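PTS-dependent dihydroxyacetone kinase operon regulatory protein (Escherichia coli, PDB 4LRZ) activates the dhaKLM operon from a sigma-70 promoter and represses its own expression, represented here by its N-terminal, probably sensory, part with GAF and PAS domains. Local coordinates at residues L118-I123 / V128-D133; L163-E168 / A172-L177; L100-G105 / W143-T148; A59-A64 / L75-E80. All coordinates share one frame; numbering follows the deposited sequence.

Contact 1. Residues L118-I123 / V128-D133; sequences LSLAAI and VKTMAD
Leu120 is the first residue of 118-123 to touch the strand: its CD1 meets CG1 of Val128 at 3.9 Å, the two side chains crossing obliquely. The same methyl, Leu120 CD1, also comes within 4.4 Å of Thr130 CG2, so it spans two inward-pointing residues of the strand. One step on, Ala121 is touched through its backbone, its CA lying 4.2 Å from Val128 CG2. The valine thus serves both helix residues, one with each branch; with CG1 trans to the backbone N (chi1 171°), that methyl extends to the leucine while CG2 stays with the alanine. Leu15 of helix 14-26 packs on both Leu120 and Val128. The hydroxyl of Thr130 has its own role, a hydrogen bond between its OG1 and Ala117 N at the start of the helix. Helix 118-123 and strand 128-131 run roughly antiparallel, 150° between their directions, with a closest axis approach of 7.7 Å, while Val128 and Thr130 pair by backbone hydrogen bonds with Ala147 and Phe145. Helix 117-124 packs by apolar side chains on strand 128-131, which is outermost within this chain in the antiparallel 2-1-5-4-3 sheet of the GAF domain.

Contact 2. Residues L163-E168 / A172-L177; sequences LACPVE and AADLPL
Strand 163-166 and the helix that begins near Asp174 are joined by a short turn, and the backbones come nearest at Leu163 and Asp174, whose CA atoms are 7.1 Å apart. Side chains fill this gap. Leu163 is the central one: a chi1 of 179° sets its CG anti to the backbone N, which carries the branch point toward the helix, and the two methyls then reach different residues. Leu163 CD2 lies over one face of the Asp174 carboxylate, 3.6 Å from Asp174 OD2 and 3.9 Å from Asp174 CB. Leu163 CD1 meets Leu177 CD2 at 4.1 Å, one helical turn further on. In both pairs the side chains cross at about a right angle. The pair joins the central strand 157-166, last of the GAF sheet in sequence, to the long helix 174-211, which leaves the domain toward the PAS domain and packs at its start against the second subunit; there Leu177 touches Pro176 of that subunit, and Asp174 touches its Ala173. Cys165, two residues along the strand, points the same way as Leu163 and brings its SG to 4.0 Å from Asp174 OD2. The buried carboxylate owes its polar support to neighbours outside the two segments: OD2 forms a salt bridge with Arg71 NH2, and OD1 is hydrogen-bonded to Thr171 OG1 in the connecting turn. Two separate partners, one on each oxygen, should limit rotation of the carboxylate, and the positive arginine would probably help keep it ionised beside the leucine methyl.

Contact 3. Residues L100-G105 / W143-T148; sequences LGFNDG and WAFCAT
The hydroxyl of Thr106 is gripped by two backbone groups of the loop 100-105: its OG1 is hydrogen-bonded to Gly101 O and to Asn103 N, the neighbours in sequence of Phe102, which with Leu100 reaches strand 143-148. The loop begins with a Schellman motif, in which Gly101, at positive phi (103°), ends helix 91-99 and turns the chain along one face of the GAF sheet. The backbones stay well apart, 11.2 Å between the CA atoms of Leu100 and Trp143, so long side chains make the junction. Leu100 extends from beside its backbone N with CD1 anti to CA (chi2 -179°), and this stretched chain delivers the methyl to the indole. There Leu100 CD1 lies 3.6 Å from Trp143 NE1 and 4.2 Å from Trp143 CE2, an oblique approach to the five-membered ring. The carbonyl oxygen of Leu100 accepts a hydrogen bond from the indole N-H (NE1) of Trp32. The indole of Trp143 also packs on Thr93, Gln96 and Leu97 of helix 91-99, which thereby joins its own C-terminal loop in covering the strand. Phe145 follows two residues along, on the same face. Its ring is met at about 90° by the ring of His135, and it packs on Ala164 of the adjoining strand 157-166. Across to the loop the approach is looser: Phe102 and Phe145 are closest through their para carbons, CZ of Phe102 lying 4.5 Å from CZ of Phe145.

Contact 4. Residues A59-A64 / L75-E80; sequences AALEDA and LFILDE
Leu61, Leu75 and Ile77 carry most of this contact, in which helix 51-66 lies against the inner strand 74-79 of the GAF domain's antiparallel sheet. The local helix and strand axes run almost antiparallel, at 167° and 9.5 Å apart, a spacing bridged by leucine and isoleucine side chains. Leu61, the residue with the largest surface buried here, points from the helix to the sheet and sets its CD2 methyl among three strand residues. Leu61 CD2 lies 3.6 Å from Ile77 CG1 and 3.8 Å from Ile77 CD1, the two side chains sliding past each other in opposite directions. Leu61 CD2 also sits 3.9 Å from the carbonyl oxygen Phe76 O, so it rests on the strand backbone as well as on its side chains. Leu75 meets the same leucine nearer its root: Leu61 CG is 4.0 Å from Leu75 CB. From there Leu75 turns its CG to lie beside its backbone N (chi1 -64°), and the CD1 branch travels along the helix to Ala64, whose CB it meets at 4.2 Å. Ile161 of strand 157-166 backs both Leu61 and Ile77, while Ile181 of helix 174-211 touches Leu61 and Ala64, so two helices share this face of the sheet. Glu62, which points away from the strand, forms a salt bridge with the chain of another protein, and Asp63 forms one with Arg183 of the second subunit. At the helix backbone, the CD1 methyl of Leu75 comes to 3.7 Å from Leu61 O.

From the N terminus, contact 4 closes first, a short loop that brings strand 74-79 back under helix 51-66. Contact 3 opens next, at the loop after helix 91-99, and closes only at strand 143-151; contact 1, where strand 128-131 returns along helix 117-124, is nested inside it. Contact 2 follows in series, joining strand 157-166 to the start of helix 174-211. All four serve one sheet. Its strands 128-131 and 143-151 link contacts 1 and 3, while strands 143-151 and 157-166 link contacts 3 and 2. Contact 4 meets contact 3 where Phe76 CZ packs 4.1 Å from Phe102 CB, and meets contact 2 through Leu75 and Leu163.

Contact 1. Residues L118-I123 / V128-D133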
loop_
_atom_site.group_PDB
_atom_site.type_symbol
_atom_site.label_atom_id
_atom_site.label_comp_id
_atom_site.label_asym_id
_atom_site.label_seq_id
_atom_site.Cartn_x
_atom_site.Cartn_y
_atom_site.Cartn_z
ATOM N N LEU F 118 -25.131 8.256 -3.847
ATOM C CA LEU F 118 -24.913 7.512 -2.603
ATOM C C LEU F 118 -25.079 6.009 -2.820
ATOM O O LEU F 118 -24.339 5.199 -2.201
ATOM C CB LEU F 118 -25.902 7.965 -1.524
ATOM C CG LEU F 118 -25.769 9.359 -0.979
ATOM C CD1 LEU F 118 -26.706 9.613 0.166
ATOM C CD2 LEU F 118 -24.292 9.569 -0.502
ATOM N N SER F 119 -26.042 5.616 -3.673
ATOM C CA SER F 119 -26.167 4.174 -4.043
ATOM C C SER F 119 -25.656 3.844 -5.422
ATOM O O SER F 119 -25.136 2.767 -5.645
ATOM C CB SER F 119 -27.627 3.660 -3.914
ATOM O OG SER F 119 -28.527 4.346 -4.785
ATOM N N LEU F 120 -25.831 4.744 -6.372
ATOM C CA LEU F 120 -25.553 4.398 -7.759
ATOM C C LEU F 120 -24.065 4.100 -7.962
ATOM O O LEU F 120 -23.673 3.367 -8.888
ATOM C CB LEU F 120 -25.951 5.551 -8.641
ATOM C CG LEU F 120 -26.791 5.306 -9.863
ATOM C CD1 LEU F 120 -26.540 6.490 -10.819
ATOM C CD2 LEU F 120 -26.598 3.902 -10.531
ATOM N N ALA F 121 -23.224 4.654 -7.095
ATOM C CA ALA F 121 -21.795 4.390 -7.227
ATOM C C ALA F 121 -21.489 2.912 -7.053
ATOM O O ALA F 121 -20.776 2.340 -7.879
ATOM C CB ALA F 121 -20.965 5.254 -6.265
ATOM N N ALA F 122 -22.021 2.308 -5.995
ATOM C CA ALA F 122 -21.836 0.880 -5.747
ATOM C C ALA F 122 -22.631 0.025 -6.719
ATOM O O ALA F 122 -22.206 -1.070 -7.070
ATOM C CB ALA F 122 -22.264 0.512 -4.327
ATOM N N ILE F 123 -23.802 0.493 -7.111
ATOM C CA ILE F 123 -24.572 -0.237 -8.106
ATOM C C ILE F 123 -23.787 -0.280 -9.421
ATOM O O ILE F 123 -23.739 -1.326 -10.068
ATOM C CB ILE F 123 -25.977 0.386 -8.344
ATOM C CG1 ILE F 123 -26.899 0.115 -7.137
ATOM C CG2 ILE F 123 -26.639 -0.191 -9.616
ATOM C CD1 ILE F 123 -28.042 1.169 -6.959
ATOM N N VAL F 128 -19.506 8.348 -9.335
ATOM C CA VAL F 128 -20.747 8.879 -9.935
ATOM C C VAL F 128 -21.212 10.166 -9.233
ATOM O O VAL F 128 -21.081 10.327 -8.022
ATOM C CB VAL F 128 -21.925 7.800 -9.880
ATOM C CG1 VAL F 128 -23.218 8.411 -10.292
ATOM C CG2 VAL F 128 -21.664 6.602 -10.838
ATOM N N LYS F 129 -21.788 11.065 -10.011
ATOM C CA LYS F 129 -22.345 12.319 -9.516
ATOM C C LYS F 129 -23.810 12.489 -9.948
ATOM O O LYS F 129 -24.108 12.384 -11.128
ATOM C CB LYS F 129 -21.584 13.473 -10.143
ATOM C CG LYS F 129 -22.065 14.853 -9.687
ATOM C CD LYS F 129 -21.285 15.970 -10.413
ATOM C CE LYS F 129 -21.520 17.306 -9.754
ATOM N NZ LYS F 129 -20.361 18.259 -9.994
ATOM N N THR F 130 -24.707 12.823 -9.025
ATOM C CA THR F 130 -26.092 13.111 -9.405
ATOM C C THR F 130 -26.434 14.507 -8.858
ATOM O O THR F 130 -26.022 14.846 -7.738
ATOM C CB THR F 130 -27.062 12.067 -8.846
ATOM O OG1 THR F 130 -26.884 11.980 -7.442
ATOM C CG2 THR F 130 -26.794 10.663 -9.406
ATOM N N MET F 131 -27.124 15.323 -9.653
ATOM C CA MET F 131 -27.449 16.705 -9.264
ATOM C C MET F 131 -28.916 16.994 -9.520
ATOM O O MET F 131 -29.459 16.476 -10.454
ATOM C CB MET F 131 -26.692 17.730 -10.126
ATOM C CG MET F 131 -25.217 17.514 -10.243
ATOM S SD MET F 131 -24.528 18.814 -11.295
ATOM C CE MET F 131 -25.182 20.290 -10.508
ATOM N N ALA F 132 -29.518 17.849 -8.702
ATOM C CA ALA F 132 -30.807 18.449 -8.964
ATOM C C ALA F 132 -31.818 17.356 -9.324
ATOM O O ALA F 132 -31.879 16.334 -8.621
ATOM C CB ALA F 132 -30.668 19.481 -10.071
ATOM N N ASP F 133 -32.533 17.544 -10.435
ATOM C CA ASP F 133 -33.636 16.670 -10.851
ATOM C C ASP F 133 -33.234 15.367 -11.568
ATOM O O ASP F 133 -34.118 14.632 -12.036
ATOM C CB ASP F 133 -34.713 17.456 -11.643
ATOM C CG ASP F 133 -34.213 18.008 -12.984
ATOM O OD1 ASP F 133 -32.987 18.215 -13.180
ATOM O OD2 ASP F 133 -35.079 18.269 -13.853
#

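Contact 2. Residues L163-E168 / A172-L177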
loop_
_atom_site.group_PDB
_atom_site.type_symbol
_atom_site.label_atom_id
_atom_site.label_comp_id
_atom_site.label_asym_id
_atom_site.label_seq_id
_atom_site.Cartn_x
_atom_site.Cartn_y
_atom_site.Cartn_z
ATOM N N LEU F 163 -19.567 13.005 -1.102
ATOM C CA LEU F 163 -19.543 14.412 -0.842
ATOM C C LEU F 163 -20.913 14.987 -1.240
ATOM O O LEU F 163 -21.340 14.841 -2.384
ATOM C CB LEU F 163 -18.446 15.051 -1.682
ATOM C CG LEU F 163 -18.196 16.563 -1.641
ATOM C CD1 LEU F 163 -16.702 16.841 -1.889
ATOM C CD2 LEU F 163 -19.068 17.339 -2.610
ATOM N N ALA F 164 -21.578 15.653 -0.286
ATOM C CA ALA F 164 -22.902 16.249 -0.468
ATOM C C ALA F 164 -22.771 17.764 -0.379
ATOM O O ALA F 164 -22.064 18.265 0.498
ATOM C CB ALA F 164 -23.855 15.756 0.606
ATOM N N CYS F 165 -23.452 18.488 -1.269
ATOM C CA CYS F 165 -23.473 19.948 -1.245
ATOM C C CYS F 165 -24.684 20.531 -1.940
ATOM O O CYS F 165 -25.211 19.905 -2.857
ATOM C CB CYS F 165 -22.188 20.547 -1.858
ATOM S SG CYS F 165 -21.983 20.451 -3.652
ATOM N N PRO F 166 -25.117 21.753 -1.529
ATOM C CA PRO F 166 -26.188 22.430 -2.284
ATOM C C PRO F 166 -25.845 22.445 -3.765
ATOM O O PRO F 166 -24.684 22.650 -4.137
ATOM C CB PRO F 166 -26.223 23.840 -1.689
ATOM C CG PRO F 166 -25.700 23.700 -0.313
ATOM C CD PRO F 166 -24.744 22.502 -0.313
ATOM N N VAL F 167 -26.836 22.159 -4.594
ATOM C CA VAL F 167 -26.613 21.974 -6.019
ATOM C C VAL F 167 -25.908 23.185 -6.684
ATOM O O VAL F 167 -25.020 22.995 -7.517
ATOM C CB VAL F 167 -27.945 21.558 -6.748
ATOM C CG1 VAL F 167 -28.838 22.735 -6.977
ATOM C CG2 VAL F 167 -27.645 20.856 -8.049
ATOM N N GLU F 168 -26.278 24.410 -6.300
ATOM C CA GLU F 168 -25.659 25.618 -6.877
ATOM C C GLU F 168 -24.150 25.773 -6.575
ATOM O O GLU F 168 -23.454 26.497 -7.277
ATOM C CB GLU F 168 -26.437 26.907 -6.493
ATOM C CG GLU F 168 -26.189 27.457 -5.034
ATOM C CD GLU F 168 -27.130 26.856 -3.925
ATOM O OE1 GLU F 168 -27.971 25.937 -4.209
ATOM O OE2 GLU F 168 -27.006 27.328 -2.755
ATOM N N ALA F 172 -16.284 21.201 -10.101
ATOM C CA ALA F 172 -15.777 20.181 -11.010
ATOM C C ALA F 172 -14.743 19.216 -10.364
ATOM O O ALA F 172 -14.464 18.133 -10.882
ATOM C CB ALA F 172 -15.187 20.872 -12.269
ATOM N N ALA F 173 -14.170 19.623 -9.242
ATOM C CA ALA F 173 -13.200 18.796 -8.534
ATOM C C ALA F 173 -13.792 17.841 -7.487
ATOM O O ALA F 173 -13.065 17.034 -6.912
ATOM C CB ALA F 173 -12.108 19.700 -7.890
ATOM N N ASP F 174 -15.098 17.958 -7.231
ATOM C CA ASP F 174 -15.787 17.142 -6.232
ATOM C C ASP F 174 -15.731 15.642 -6.520
ATOM O O ASP F 174 -15.400 14.832 -5.640
ATOM C CB ASP F 174 -17.228 17.623 -6.076
ATOM C CG ASP F 174 -17.313 19.061 -5.496
ATOM O OD1 ASP F 174 -16.252 19.646 -5.166
ATOM O OD2 ASP F 174 -18.430 19.627 -5.380
ATOM N N LEU F 175 -16.034 15.267 -7.746
ATOM C CA LEU F 175 -16.052 13.859 -8.110
ATOM C C LEU F 175 -14.653 13.189 -8.065
ATOM O O LEU F 175 -14.440 12.198 -7.332
ATOM C CB LEU F 175 -16.725 13.703 -9.473
ATOM C CG LEU F 175 -17.070 12.284 -9.932
ATOM C CD1 LEU F 175 -17.916 11.535 -8.902
ATOM C CD2 LEU F 175 -17.824 12.355 -11.275
ATOM N N PRO F 176 -13.667 13.749 -8.812
ATOM C CA PRO F 176 -12.309 13.172 -8.729
ATOM C C PRO F 176 -11.763 13.152 -7.304
ATOM O O PRO F 176 -10.985 12.281 -6.976
ATOM C CB PRO F 176 -11.491 14.050 -9.680
ATOM C CG PRO F 176 -12.207 15.307 -9.791
ATOM C CD PRO F 176 -13.700 14.943 -9.680
ATOM N N LEU F 177 -12.233 14.046 -6.439
ATOM C CA LEU F 177 -11.821 14.021 -5.044
ATOM C C LEU F 177 -12.315 12.790 -4.280
ATOM O O LEU F 177 -11.554 12.166 -3.538
ATOM C CB LEU F 177 -12.245 15.303 -4.333
ATOM C CG LEU F 177 -11.924 15.354 -2.820
ATOM C CD1 LEU F 177 -10.423 15.443 -2.505
ATOM C CD2 LEU F 177 -12.634 16.516 -2.176
#

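Contact 3. Residues L100-G105 / W143-T148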
loop_
_atom_site.group_PDB
_atom_site.type_symbol
_atom_site.label_atom_id
_atom_site.label_comp_id
_atom_site.label_asym_id
_atom_site.label_seq_id
_atom_site.Cartn_x
_atom_site.Cartn_y
_atom_site.Cartn_z
ATOM N N LEU F 100 -33.124 16.199 6.782
ATOM C CA LEU F 100 -33.717 15.343 5.763
ATOM C C LEU F 100 -33.677 13.869 6.108
ATOM O O LEU F 100 -34.154 13.054 5.305
ATOM C CB LEU F 100 -33.027 15.541 4.408
ATOM C CG LEU F 100 -33.074 16.957 3.841
ATOM C CD1 LEU F 100 -32.382 16.996 2.495
ATOM C CD2 LEU F 100 -34.534 17.447 3.735
ATOM N N GLY F 101 -33.105 13.512 7.269
ATOM C CA GLY F 101 -32.946 12.101 7.664
ATOM C C GLY F 101 -31.569 11.438 7.543
ATOM O O GLY F 101 -31.398 10.236 7.896
ATOM N N PHE F 102 -30.565 12.168 7.063
ATOM C CA PHE F 102 -29.263 11.548 6.903
ATOM C C PHE F 102 -28.455 11.709 8.191
ATOM O O PHE F 102 -28.013 12.793 8.494
ATOM C CB PHE F 102 -28.502 12.178 5.747
ATOM C CG PHE F 102 -29.159 12.038 4.398
ATOM C CD1 PHE F 102 -29.753 13.128 3.798
ATOM C CD2 PHE F 102 -29.126 10.838 3.715
ATOM C CE1 PHE F 102 -30.331 13.034 2.517
ATOM C CE2 PHE F 102 -29.693 10.727 2.444
ATOM C CZ PHE F 102 -30.304 11.834 1.848
ATOM N N ASN F 103 -28.285 10.632 8.954
ATOM C CA ASN F 103 -27.565 10.635 10.217
ATOM C C ASN F 103 -26.691 9.408 10.179
ATOM O O ASN F 103 -26.786 8.631 9.256
ATOM C CB ASN F 103 -28.543 10.485 11.380
ATOM C CG ASN F 103 -29.514 11.633 11.480
ATOM O OD1 ASN F 103 -29.124 12.779 11.780
ATOM N ND2 ASN F 103 -30.792 11.347 11.229
ATOM N N ASP F 104 -25.852 9.217 11.192
ATOM C CA ASP F 104 -25.136 7.953 11.355
ATOM C C ASP F 104 -26.161 6.817 11.391
ATOM O O ASP F 104 -27.172 6.908 12.076
ATOM C CB ASP F 104 -24.324 7.921 12.649
ATOM C CG ASP F 104 -23.136 8.844 12.624
ATOM O OD1 ASP F 104 -22.552 9.028 13.698
ATOM O OD2 ASP F 104 -22.790 9.406 11.568
ATOM N N GLY F 105 -25.881 5.758 10.645
ATOM C CA GLY F 105 -26.812 4.625 10.523
ATOM C C GLY F 105 -27.973 4.688 9.548
ATOM O O GLY F 105 -28.675 3.679 9.403
ATOM N N TRP F 143 -29.818 19.341 -3.929
ATOM C CA TRP F 143 -28.538 18.731 -3.611
ATOM C C TRP F 143 -27.806 18.186 -4.826
ATOM O O TRP F 143 -28.427 17.820 -5.844
ATOM C CB TRP F 143 -28.731 17.635 -2.552
ATOM C CG TRP F 143 -29.238 18.234 -1.340
ATOM C CD1 TRP F 143 -30.543 18.518 -1.048
ATOM C CD2 TRP F 143 -28.464 18.793 -0.286
ATOM N NE1 TRP F 143 -30.632 19.177 0.155
ATOM C CE2 TRP F 143 -29.370 19.355 0.649
ATOM C CE3 TRP F 143 -27.093 18.862 -0.024
ATOM C CZ2 TRP F 143 -28.948 19.972 1.815
ATOM C CZ3 TRP F 143 -26.680 19.444 1.141
ATOM C CH2 TRP F 143 -27.602 20.000 2.047
ATOM N N ALA F 144 -26.479 18.189 -4.712
ATOM C CA ALA F 144 -25.588 17.463 -5.579
ATOM C C ALA F 144 -24.924 16.367 -4.721
ATOM O O ALA F 144 -24.522 16.637 -3.583
ATOM C CB ALA F 144 -24.510 18.419 -6.156
ATOM N N PHE F 145 -24.794 15.148 -5.246
ATOM C CA PHE F 145 -24.016 14.094 -4.566
ATOM C C PHE F 145 -22.917 13.556 -5.494
ATOM O O PHE F 145 -23.142 13.410 -6.692
ATOM C CB PHE F 145 -24.923 12.951 -4.080
ATOM C CG PHE F 145 -25.811 13.333 -2.924
ATOM C CD1 PHE F 145 -25.377 13.190 -1.612
ATOM C CD2 PHE F 145 -27.060 13.846 -3.132
ATOM C CE1 PHE F 145 -26.201 13.555 -0.531
ATOM C CE2 PHE F 145 -27.877 14.215 -2.066
ATOM C CZ PHE F 145 -27.458 14.065 -0.784
ATOM N N CYS F 146 -21.723 13.341 -4.960
ATOM C CA CYS F 146 -20.693 12.602 -5.669
ATOM C C CYS F 146 -20.344 11.413 -4.804
ATOM O O CYS F 146 -20.285 11.521 -3.569
ATOM C CB CYS F 146 -19.410 13.430 -5.821
ATOM S SG CYS F 146 -19.588 14.931 -6.792
ATOM N N ALA F 147 -20.033 10.295 -5.437
ATOM C CA ALA F 147 -19.662 9.115 -4.675
ATOM C C ALA F 147 -18.795 8.186 -5.489
ATOM O O ALA F 147 -18.857 8.125 -6.740
ATOM C CB ALA F 147 -20.920 8.388 -4.161
ATOM N N THR F 148 -17.985 7.438 -4.775
ATOM C CA THR F 148 -17.166 6.463 -5.427
ATOM C C THR F 148 -17.169 5.257 -4.521
ATOM O O THR F 148 -17.054 5.412 -3.319
ATOM C CB THR F 148 -15.703 7.008 -5.606
ATOM O OG1 THR F 148 -15.746 8.201 -6.416
ATOM C CG2 THR F 148 -14.837 5.997 -6.293
#

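Contact 4. Residues A59-A64 / L75-E80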
loop_
_atom_site.group_PDB
_atom_site.type_symbol
_atom_site.label_atom_id
_atom_site.label_comp_id
_atom_site.label_asym_id
_atom_site.label_seq_id
_atom_site.Cartn_x
_atom_site.Cartn_y
_atom_site.Cartn_z
ATOM N N ALA F 59 -9.786 9.455 8.974
ATOM C CA ALA F 59 -8.556 10.268 8.931
ATOM C C ALA F 59 -8.447 11.023 7.597
ATOM O O ALA F 59 -8.139 12.239 7.568
ATOM C CB ALA F 59 -7.302 9.396 9.177
ATOM N N ALA F 60 -8.722 10.290 6.512
ATOM C CA ALA F 60 -8.646 10.790 5.148
ATOM C C ALA F 60 -9.670 11.915 4.886
ATOM O O ALA F 60 -9.394 12.929 4.184
ATOM C CB ALA F 60 -8.883 9.635 4.192
ATOM N N LEU F 61 -10.848 11.720 5.468
ATOM C CA LEU F 61 -11.950 12.654 5.351
ATOM C C LEU F 61 -11.755 13.910 6.178
ATOM O O LEU F 61 -12.075 14.999 5.706
ATOM C CB LEU F 61 -13.289 11.960 5.673
ATOM C CG LEU F 61 -14.124 11.655 4.433
ATOM C CD1 LEU F 61 -13.339 11.057 3.330
ATOM C CD2 LEU F 61 -15.383 10.757 4.717
ATOM N N GLU F 62 -11.334 13.768 7.424
ATOM C CA GLU F 62 -10.838 14.925 8.203
ATOM C C GLU F 62 -9.844 15.785 7.439
ATOM O O GLU F 62 -9.990 17.005 7.422
ATOM C CB GLU F 62 -10.201 14.516 9.551
ATOM C CG GLU F 62 -11.294 13.966 10.475
ATOM C CD GLU F 62 -10.770 13.029 11.541
ATOM O OE1 GLU F 62 -11.621 12.377 12.225
ATOM O OE2 GLU F 62 -9.517 12.965 11.703
ATOM N N ASP F 63 -8.857 15.145 6.821
ATOM C CA ASP F 63 -7.876 15.848 6.018
ATOM C C ASP F 63 -8.501 16.524 4.784
ATOM O O ASP F 63 -8.109 17.635 4.428
ATOM C CB ASP F 63 -6.735 14.908 5.608
ATOM C CG ASP F 63 -5.860 14.449 6.818
ATOM O OD1 ASP F 63 -4.821 13.791 6.589
ATOM O OD2 ASP F 63 -6.185 14.736 8.005
ATOM N N ALA F 64 -9.466 15.877 4.131
ATOM C CA ALA F 64 -10.016 16.462 2.904
ATOM C C ALA F 64 -10.731 17.719 3.327
ATOM O O ALA F 64 -10.618 18.738 2.667
ATOM C CB ALA F 64 -10.978 15.515 2.167
ATOM N N LEU F 75 -19.140 15.359 4.026
ATOM C CA LEU F 75 -18.492 14.163 3.518
ATOM C C LEU F 75 -19.046 12.977 4.333
ATOM O O LEU F 75 -19.244 13.102 5.563
ATOM C CB LEU F 75 -16.981 14.311 3.675
ATOM C CG LEU F 75 -16.300 15.444 2.872
ATOM C CD1 LEU F 75 -14.962 15.912 3.501
ATOM C CD2 LEU F 75 -16.054 15.011 1.445
ATOM N N PHE F 76 -19.285 11.849 3.653
ATOM C CA PHE F 76 -19.847 10.659 4.253
ATOM C C PHE F 76 -18.963 9.442 3.969
ATOM O O PHE F 76 -18.458 9.294 2.871
ATOM C CB PHE F 76 -21.209 10.331 3.580
ATOM C CG PHE F 76 -22.371 11.282 3.904
ATOM C CD1 PHE F 76 -22.323 12.199 4.941
ATOM C CD2 PHE F 76 -23.587 11.145 3.185
ATOM C CE1 PHE F 76 -23.439 13.015 5.231
ATOM C CE2 PHE F 76 -24.724 11.930 3.475
ATOM C CZ PHE F 76 -24.637 12.875 4.508
ATOM N N ILE F 77 -18.827 8.543 4.936
ATOM C CA ILE F 77 -18.409 7.171 4.629
ATOM C C ILE F 77 -19.644 6.245 4.750
ATOM O O ILE F 77 -20.349 6.328 5.730
ATOM C CB ILE F 77 -17.371 6.619 5.626
ATOM C CG1 ILE F 77 -16.660 7.740 6.326
ATOM C CG2 ILE F 77 -16.408 5.638 4.897
ATOM C CD1 ILE F 77 -15.079 7.454 6.567
ATOM N N LEU F 78 -19.898 5.385 3.763
ATOM C CA LEU F 78 -20.980 4.417 3.858
ATOM C C LEU F 78 -20.392 3.006 3.750
ATOM O O LEU F 78 -19.378 2.815 3.037
ATOM C CB LEU F 78 -22.050 4.635 2.781
ATOM C CG LEU F 78 -22.724 6.028 2.670
ATOM C CD1 LEU F 78 -21.955 6.913 1.687
ATOM C CD2 LEU F 78 -24.138 5.906 2.184
ATOM N N ASP F 79 -21.043 2.020 4.399
ATOM C CA ASP F 79 -20.596 0.620 4.274
ATOM C C ASP F 79 -21.077 0.010 2.960
ATOM O O ASP F 79 -21.719 0.713 2.182
ATOM C CB ASP F 79 -20.956 -0.224 5.500
ATOM C CG ASP F 79 -22.387 -0.654 5.512
ATOM O OD1 ASP F 79 -23.187 -0.271 4.631
ATOM O OD2 ASP F 79 -22.733 -1.463 6.397
ATOM N N GLU F 80 -20.801 -1.274 2.703
ATOM C CA GLU F 80 -21.246 -1.829 1.440
ATOM C C GLU F 80 -22.767 -1.859 1.249
ATOM O O GLU F 80 -23.202 -2.108 0.141
ATOM C CB GLU F 80 -20.691 -3.225 1.077
ATOM C CG GLU F 80 -20.301 -4.367 2.086
ATOM C CD GLU F 80 -20.635 -4.199 3.555
ATOM O OE1 GLU F 80 -21.472 -4.962 4.057
ATOM O OE2 GLU F 80 -20.008 -3.361 4.228
#